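Local coordinates for cellulase (Xanthomonas axonopodis pv. citri, PDB 5HOS), which probably hydrolyses internal beta-1,4-glucosidic bonds of cellulose, as a glycoside hydrolase family 5 endoglucanase folded as a (beta/alpha)8 barrel, at residues A[52-57]-A[93-98]; A[75-80]-A[136-141]; A[166-171]-A[189-194]. One frame throughout, in Å; residues are numbered along the deposited sequence.

Contact 1: residues A[52-57]-A[93-98]; sequences YRYPAA and LALIRQ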
# COMPACT_ATOMS: atom_id res chain seq x y z
N TYR A 52 14.41 5.96 -11.95
CA TYR A 52 13.44 5.00 -11.42
C TYR A 52 13.31 3.83 -12.40
O TYR A 52 13.78 3.90 -13.53
CB TYR A 52 12.09 5.69 -11.22
CG TYR A 52 11.39 6.10 -12.51
CD1 TYR A 52 11.70 7.30 -13.15
CD2 TYR A 52 10.40 5.29 -13.08
CE1 TYR A 52 11.06 7.68 -14.32
CE2 TYR A 52 9.76 5.66 -14.26
CZ TYR A 52 10.08 6.85 -14.87
OH TYR A 52 9.44 7.22 -16.03
N ARG A 53 12.64 2.76 -11.95
CA ARG A 53 12.48 1.52 -12.73
C ARG A 53 11.13 0.89 -12.43
O ARG A 53 10.55 1.13 -11.37
CB ARG A 53 13.58 0.51 -12.36
CG ARG A 53 13.55 0.07 -10.89
CD ARG A 53 14.50 -1.06 -10.58
NE ARG A 53 14.06 -2.36 -11.10
CZ ARG A 53 14.50 -2.95 -12.22
NH1 ARG A 53 15.41 -2.37 -13.01
NH2 ARG A 53 14.01 -4.15 -12.55
N TYR A 54 10.66 0.07 -13.36
CA TYR A 54 9.56 -0.86 -13.10
C TYR A 54 10.15 -2.28 -12.98
O TYR A 54 11.25 -2.54 -13.46
CB TYR A 54 8.49 -0.77 -14.20
CG TYR A 54 7.52 0.37 -13.97
CD1 TYR A 54 7.91 1.70 -14.13
CD2 TYR A 54 6.20 0.12 -13.58
CE1 TYR A 54 7.03 2.74 -13.90
CE2 TYR A 54 5.31 1.16 -13.36
CZ TYR A 54 5.72 2.47 -13.52
OH TYR A 54 4.84 3.50 -13.30
N PRO A 55 9.41 -3.19 -12.32
CA PRO A 55 9.96 -4.54 -12.15
C PRO A 55 10.05 -5.35 -13.45
O PRO A 55 9.21 -5.20 -14.33
CB PRO A 55 8.95 -5.21 -11.19
CG PRO A 55 8.13 -4.10 -10.63
CD PRO A 55 8.09 -3.05 -11.69
N ALA A 56 11.09 -6.18 -13.57
CA ALA A 56 11.17 -7.17 -14.65
C ALA A 56 10.09 -8.22 -14.46
O ALA A 56 9.64 -8.45 -13.34
CB ALA A 56 12.54 -7.84 -14.65
N ALA A 57 9.67 -8.87 -15.54
CA ALA A 57 8.62 -9.89 -15.48
C ALA A 57 8.95 -11.05 -14.52
O ALA A 57 8.05 -11.55 -13.83
CB ALA A 57 8.31 -10.42 -16.88
N LEU A 93 1.54 5.18 -18.19
CA LEU A 93 0.36 4.31 -18.20
C LEU A 93 0.68 2.94 -18.82
O LEU A 93 0.28 1.91 -18.28
CB LEU A 93 -0.81 4.96 -18.92
CG LEU A 93 -2.12 4.15 -18.95
CD1 LEU A 93 -2.58 3.74 -17.56
CD2 LEU A 93 -3.19 4.97 -19.67
N ALA A 94 1.41 2.93 -19.94
CA ALA A 94 1.85 1.67 -20.55
C ALA A 94 2.77 0.86 -19.63
O ALA A 94 2.67 -0.36 -19.59
CB ALA A 94 2.52 1.91 -21.89
N LEU A 95 3.64 1.53 -18.87
CA LEU A 95 4.46 0.82 -17.87
C LEU A 95 3.61 0.13 -16.82
O LEU A 95 3.88 -1.01 -16.46
CB LEU A 95 5.48 1.74 -17.20
CG LEU A 95 6.65 2.08 -18.11
CD1 LEU A 95 7.33 3.37 -17.66
CD2 LEU A 95 7.64 0.93 -18.18
N ILE A 96 2.57 0.81 -16.34
CA ILE A 96 1.67 0.22 -15.35
C ILE A 96 0.89 -0.93 -16.00
O ILE A 96 0.73 -1.98 -15.39
CB ILE A 96 0.73 1.26 -14.70
CG1 ILE A 96 1.56 2.30 -13.93
CG2 ILE A 96 -0.26 0.60 -13.75
CD1 ILE A 96 0.80 3.55 -13.55
N ARG A 97 0.43 -0.75 -17.24
CA ARG A 97 -0.24 -1.85 -17.96
C ARG A 97 0.66 -3.07 -18.11
O ARG A 97 0.19 -4.20 -18.01
CB ARG A 97 -0.72 -1.41 -19.33
CG ARG A 97 -1.94 -0.52 -19.33
CD ARG A 97 -2.51 -0.43 -20.74
NE ARG A 97 -3.46 0.67 -20.88
CZ ARG A 97 -4.70 0.68 -20.39
NH1 ARG A 97 -5.19 -0.34 -19.70
NH2 ARG A 97 -5.46 1.75 -20.59
N GLN A 98 1.95 -2.85 -18.35
CA GLN A 98 2.91 -3.95 -18.44
C GLN A 98 3.09 -4.65 -17.09
O GLN A 98 3.22 -5.88 -17.05
CB GLN A 98 4.27 -3.46 -18.92
CG GLN A 98 5.21 -4.58 -19.36
CD GLN A 98 4.71 -5.33 -20.59
OE1 GLN A 98 4.29 -4.72 -21.57
NE2 GLN A 98 4.76 -6.66 -20.55
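Tyr54, in the extended loop 52-57, faces Leu95 on helix 90-105, and their CA atoms stand 7.2 Å apart, the nearest CA pair between the two segments. The distance is bridged by one aromatic side chain. Leu95 sets its CB over the centre of the phenol ring: CB lies 3.6 Å from the centroid of the Tyr54 ring and only 7° off the ring normal, which defines a CH-pi contact over a face. The methyl CD1 of Leu95 adds cover at the rim, 3.8 Å from CE1 of Tyr54. Toward the CE2 rim, one residue further along the helix, Ile96 brings CG1 to 4.0 Å from Tyr54 CE2 and to 3.5 Å from Tyr54 OH. This approach is oblique to the ring. With CG anti to its carbonyl carbon (chi1 -83°), Tyr54 carries its ring across to the helix, and the phenol oxygen travels past Leu95 as far as Ile96. There the hydroxyl is hydrogen-bonded to OE1 of Gln92, one turn earlier on the same helix, whose NE2 bonds to OH of Tyr52. Leu73 and Ile75 of barrel strand 70-75 also touch Tyr54, so its ring packs among the first loop, the second strand and helix 90-105. The chemistry is divided along the side chain: the ring contributes dispersion and CH-pi contact, whereas the hydroxyl of this buried residue finds a polar partner in Gln92, which probably limits how far the ring can shift along the helix.

Contact 2: residues A[75-80]-A[136-141]; sequences ILWERL and NDLWRR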
# COMPACT_ATOMS: atom_id res chain seq x y z
N ILE A 75 3.78 4.11 -7.45
CA ILE A 75 4.02 4.98 -8.60
C ILE A 75 3.90 6.42 -8.13
O ILE A 75 3.27 6.68 -7.11
CB ILE A 75 3.06 4.70 -9.77
CG1 ILE A 75 1.59 5.00 -9.43
CG2 ILE A 75 3.20 3.25 -10.21
CD1 ILE A 75 1.11 6.39 -9.78
N LEU A 76 4.54 7.34 -8.86
CA LEU A 76 4.47 8.76 -8.55
C LEU A 76 3.39 9.43 -9.35
O LEU A 76 3.41 9.37 -10.58
CB LEU A 76 5.78 9.48 -8.89
CG LEU A 76 6.86 9.69 -7.85
CD1 LEU A 76 7.81 10.76 -8.38
CD2 LEU A 76 6.32 10.10 -6.49
N TRP A 77 2.47 10.10 -8.66
CA TRP A 77 1.38 10.85 -9.30
C TRP A 77 1.90 11.71 -10.46
O TRP A 77 1.37 11.68 -11.56
CB TRP A 77 0.67 11.73 -8.26
CG TRP A 77 -0.61 12.40 -8.69
CD1 TRP A 77 -1.13 12.50 -9.96
CD2 TRP A 77 -1.51 13.12 -7.85
NE1 TRP A 77 -2.29 13.22 -9.94
CE2 TRP A 77 -2.55 13.62 -8.66
CE3 TRP A 77 -1.53 13.40 -6.47
CZ2 TRP A 77 -3.62 14.37 -8.14
CZ3 TRP A 77 -2.61 14.16 -5.96
CH2 TRP A 77 -3.62 14.63 -6.79
N GLU A 78 2.97 12.46 -10.20
CA GLU A 78 3.47 13.43 -11.16
C GLU A 78 4.07 12.79 -12.41
O GLU A 78 4.09 13.42 -13.48
CB GLU A 78 4.50 14.35 -10.51
CG GLU A 78 3.91 15.20 -9.39
CD GLU A 78 3.97 14.56 -8.01
OE1 GLU A 78 4.31 13.36 -7.88
OE2 GLU A 78 3.66 15.28 -7.04
N ARG A 79 4.57 11.57 -12.29
CA ARG A 79 5.04 10.80 -13.45
C ARG A 79 3.87 10.27 -14.27
O ARG A 79 3.93 10.26 -15.49
CB ARG A 79 5.95 9.67 -13.01
CG ARG A 79 7.23 10.17 -12.36
CD ARG A 79 8.25 9.07 -12.15
NE ARG A 79 9.53 9.68 -11.73
CZ ARG A 79 10.28 9.31 -10.70
NH1 ARG A 79 9.99 8.27 -9.92
NH2 ARG A 79 11.41 10.00 -10.46
N LEU A 80 2.82 9.82 -13.60
CA LEU A 80 1.63 9.31 -14.29
C LEU A 80 0.74 10.42 -14.86
O LEU A 80 0.14 10.23 -15.92
CB LEU A 80 0.83 8.40 -13.37
CG LEU A 80 -0.42 7.76 -13.99
CD1 LEU A 80 -0.09 6.91 -15.21
CD2 LEU A 80 -1.13 6.93 -12.94
N ASN A 136 -9.68 13.80 -7.66
CA ASN A 136 -10.77 13.09 -8.33
C ASN A 136 -10.44 12.75 -9.79
O ASN A 136 -10.74 11.65 -10.25
CB ASN A 136 -12.06 13.91 -8.33
CG ASN A 136 -12.73 13.98 -6.97
OD1 ASN A 136 -12.39 13.25 -6.03
ND2 ASN A 136 -13.71 14.87 -6.86
N ASP A 137 -9.84 13.70 -10.50
CA ASP A 137 -9.55 13.50 -11.92
C ASP A 137 -8.52 12.40 -12.14
O ASP A 137 -8.68 11.61 -13.07
CB ASP A 137 -9.09 14.78 -12.59
CG ASP A 137 -8.93 14.62 -14.07
OD1 ASP A 137 -9.97 14.54 -14.76
OD2 ASP A 137 -7.78 14.51 -14.53
N LEU A 138 -7.48 12.35 -11.31
CA LEU A 138 -6.53 11.22 -11.38
C LEU A 138 -7.26 9.89 -11.29
O LEU A 138 -7.09 9.02 -12.14
CB LEU A 138 -5.49 11.29 -10.25
CG LEU A 138 -4.57 10.06 -10.08
CD1 LEU A 138 -3.65 9.89 -11.28
CD2 LEU A 138 -3.76 10.14 -8.80
N TRP A 139 -8.07 9.74 -10.24
CA TRP A 139 -8.75 8.47 -9.98
C TRP A 139 -9.84 8.13 -10.98
O TRP A 139 -10.07 6.96 -11.25
CB TRP A 139 -9.20 8.33 -8.52
CG TRP A 139 -8.06 7.80 -7.70
CD1 TRP A 139 -7.38 8.45 -6.72
CD2 TRP A 139 -7.41 6.54 -7.88
NE1 TRP A 139 -6.37 7.67 -6.25
CE2 TRP A 139 -6.35 6.49 -6.95
CE3 TRP A 139 -7.62 5.45 -8.73
CZ2 TRP A 139 -5.52 5.37 -6.82
CZ3 TRP A 139 -6.78 4.33 -8.62
CH2 TRP A 139 -5.74 4.30 -7.67
N ARG A 140 -10.50 9.15 -11.55
CA ARG A 140 -11.43 8.92 -12.66
C ARG A 140 -10.69 8.26 -13.83
O ARG A 140 -11.14 7.24 -14.36
CB ARG A 140 -12.06 10.24 -13.13
CG ARG A 140 -13.16 10.06 -14.18
CD ARG A 140 -13.73 11.39 -14.66
NE ARG A 140 -12.68 12.28 -15.17
CZ ARG A 140 -12.11 12.21 -16.38
NH1 ARG A 140 -12.46 11.27 -17.26
NH2 ARG A 140 -11.17 13.08 -16.70
N ARG A 141 -9.56 8.85 -14.20
CA ARG A 141 -8.76 8.36 -15.33
C ARG A 141 -8.15 6.98 -15.08
O ARG A 141 -8.14 6.15 -15.97
CB ARG A 141 -7.67 9.37 -15.69
CG ARG A 141 -8.23 10.68 -16.23
CD ARG A 141 -7.12 11.68 -16.49
NE ARG A 141 -7.60 12.99 -16.93
CZ ARG A 141 -7.93 13.33 -18.18
NH1 ARG A 141 -7.88 12.45 -19.18
NH2 ARG A 141 -8.33 14.57 -18.42
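Leu138 of helix 132-145 lays a methyl group over the indole of Trp77, in the short helix 77-80 that follows the second strand of this (beta/alpha)8 barrel. The tight part of the contact is this pair. CD2 of Leu138 stands 3.5 Å from the centroid of the five-membered ring of Trp77, 7° off its normal, a CH-pi contact displaced toward the rim of the bicycle. CB of Leu138 follows at 3.7 Å from Trp77 NE1. Trp77 extends with CG anti to its backbone N (chi1 -171°), which takes the indole outward to the neighbouring helix. The indole nitrogen, beneath the leucine, bonds through NE1 to OE1 of Gln81. Packing is slacker one turn along, where Leu80 CD2 comes no closer than 4.2 Å to Leu138 CD1. Val114 of the third strand touches both Trp77 and Leu138 and places the pair against the barrel wall.

The partly exposed side of helix 132-145 has a different chemistry. There Asp137 forms a salt bridge within the helix to Arg141, its firm partner, and its OD2 is also bonded by NE2 of Gln81. Arg140 has two conformers and joins the carboxylate in one of them, so that arm is doubtful. Arg141 NE meets Asp137 OD2 on its syn side, at 2.8 Å with an N-H...O angle of 160°.

Contact 3: residues A[166-171]-A[189-194]; sequences QAWATA and LVPGAL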
# COMPACT_ATOMS: atom_id res chain seq x y z
N GLN A 166 -10.10 14.43 9.25
CA GLN A 166 -11.45 14.72 8.74
C GLN A 166 -11.42 15.28 7.31
O GLN A 166 -12.24 14.90 6.47
CB GLN A 166 -12.21 15.67 9.69
CG GLN A 166 -13.72 15.57 9.58
CD GLN A 166 -14.28 14.18 9.94
OE1 GLN A 166 -14.14 13.70 11.09
NE2 GLN A 166 -14.91 13.53 8.97
N ALA A 167 -10.47 16.17 7.03
CA ALA A 167 -10.31 16.73 5.68
C ALA A 167 -9.87 15.64 4.71
O ALA A 167 -10.31 15.62 3.56
CB ALA A 167 -9.29 17.86 5.67
N TRP A 168 -8.99 14.76 5.17
CA TRP A 168 -8.57 13.63 4.35
C TRP A 168 -9.75 12.71 4.03
O TRP A 168 -9.93 12.32 2.88
CB TRP A 168 -7.43 12.82 4.98
CG TRP A 168 -7.24 11.57 4.21
CD1 TRP A 168 -7.52 10.31 4.62
CD2 TRP A 168 -6.86 11.47 2.83
NE1 TRP A 168 -7.30 9.42 3.61
CE2 TRP A 168 -6.91 10.10 2.49
CE3 TRP A 168 -6.49 12.40 1.85
CZ2 TRP A 168 -6.58 9.64 1.21
CZ3 TRP A 168 -6.16 11.94 0.58
CH2 TRP A 168 -6.21 10.57 0.28
N ALA A 169 -10.55 12.36 5.03
CA ALA A 169 -11.72 11.49 4.81
C ALA A 169 -12.66 12.07 3.76
O ALA A 169 -13.21 11.32 2.97
CB ALA A 169 -12.47 11.24 6.10
N THR A 170 -12.85 13.39 3.76
CA THR A 170 -13.68 14.05 2.75
C THR A 170 -13.10 13.91 1.33
O THR A 170 -13.83 13.58 0.40
CB THR A 170 -13.88 15.54 3.10
OG1 THR A 170 -14.51 15.61 4.38
CG2 THR A 170 -14.74 16.27 2.06
N ALA A 171 -11.78 14.12 1.20
CA ALA A 171 -11.09 13.90 -0.06
C ALA A 171 -11.16 12.44 -0.51
O ALA A 171 -11.46 12.16 -1.68
CB ALA A 171 -9.63 14.35 0.06
N LEU A 189 -8.44 0.40 -1.73
CA LEU A 189 -7.80 0.49 -0.43
C LEU A 189 -7.76 1.96 0.00
O LEU A 189 -7.20 2.82 -0.71
CB LEU A 189 -6.40 -0.11 -0.47
CG LEU A 189 -6.28 -1.57 -0.92
CD1 LEU A 189 -4.83 -2.01 -0.85
CD2 LEU A 189 -7.16 -2.50 -0.12
N VAL A 190 -8.36 2.24 1.16
CA VAL A 190 -8.61 3.60 1.66
C VAL A 190 -7.78 3.82 2.92
O VAL A 190 -8.02 3.17 3.94
CB VAL A 190 -10.09 3.81 2.03
CG1 VAL A 190 -10.37 5.27 2.36
CG2 VAL A 190 -11.00 3.35 0.89
N PRO A 191 -6.78 4.71 2.87
CA PRO A 191 -5.97 4.97 4.06
C PRO A 191 -6.62 6.04 4.94
O PRO A 191 -7.46 6.80 4.47
CB PRO A 191 -4.69 5.51 3.46
CG PRO A 191 -5.16 6.30 2.28
CD PRO A 191 -6.40 5.61 1.76
N GLY A 192 -6.21 6.10 6.20
CA GLY A 192 -6.45 7.27 7.04
C GLY A 192 -5.32 8.27 6.83
O GLY A 192 -4.48 8.07 5.95
N ALA A 193 -5.32 9.35 7.61
CA ALA A 193 -4.18 10.28 7.63
C ALA A 193 -3.19 9.92 8.75
O ALA A 193 -3.16 8.76 9.20
CB ALA A 193 -4.67 11.71 7.71
N LEU A 194 -2.33 10.85 9.16
CA LEU A 194 -1.28 10.56 10.15
C LEU A 194 -0.49 9.30 9.79
O LEU A 194 -0.31 8.40 10.63
CB LEU A 194 -1.85 10.45 11.59
CG LEU A 194 -2.04 11.74 12.38
CD1 LEU A 194 -2.59 11.40 13.76
CD2 LEU A 194 -0.75 12.54 12.50
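The indole of Trp168 meets Pro191 O at its edge, with the oxygen in the ring plane, while Gly192 and the backbone N of Ala193 approach obliquely. Met157 and Pro160, from the loop that leads into helix 165-181, also touch the Trp168 side chain. These groups belong to a beta-alpha-beta unit of the (beta/alpha)8 barrel, in which helix 165-181 links strands 152-155 and 188-191, and the tryptophan ties the beginning of that helix to Pro191, late in strand 188-191.

Trp168 has CG anti to its backbone N (chi1 170°), and this directs the indole across to Pro191. The proline side chain crosses it at about a right angle, bringing CG of Pro191 to 3.8 Å from Trp168 CZ2. Near the root of the side chain, CB of Trp168 lies 4.0 Å from CB of Ala193, and CD1 of the indole is 3.7 Å from the carbonyl carbon of Gly192. Pro191 thus meets the indole along its NE1-CZ2 rim, and Gly192 lies beside CD1. All four touching residues are buried, so the polar N-H needs an internal acceptor. The backbone beyond Pro191 is held separately, by Thr196 OG1 at the N of Gly192 and by Asn210 OD1 at the N of Ala193. The hydrogen bond from Trp168 NE1 to Pro191 O measures 2.8 Å with an N-H...O angle of 157°, and the donor sits above the carbonyl plane, 47° out of it.

Overall arrangement
All three contacts are buried, yet they lie at different stations round one barrel. Contacts 1 and 2 are neighbours, with centres about 15 Å apart: Leu80 of contact 2 touches Ile96 of contact 1, and Tyr54 touches Ile75, so the two meet where helix 77-80 and the next helix, 90-105, pack together. Contact 3 lies across the chain's centre from contact 1, about 28 Å between centres, and does not touch contact 2. Contacts 1 and 2 rely on a leucine carbon over an aromatic face, with polar ends served by outside glutamines; contact 3 instead bonds its ring nitrogen directly to the carbonyl of Pro191, inside a single beta-alpha-beta unit.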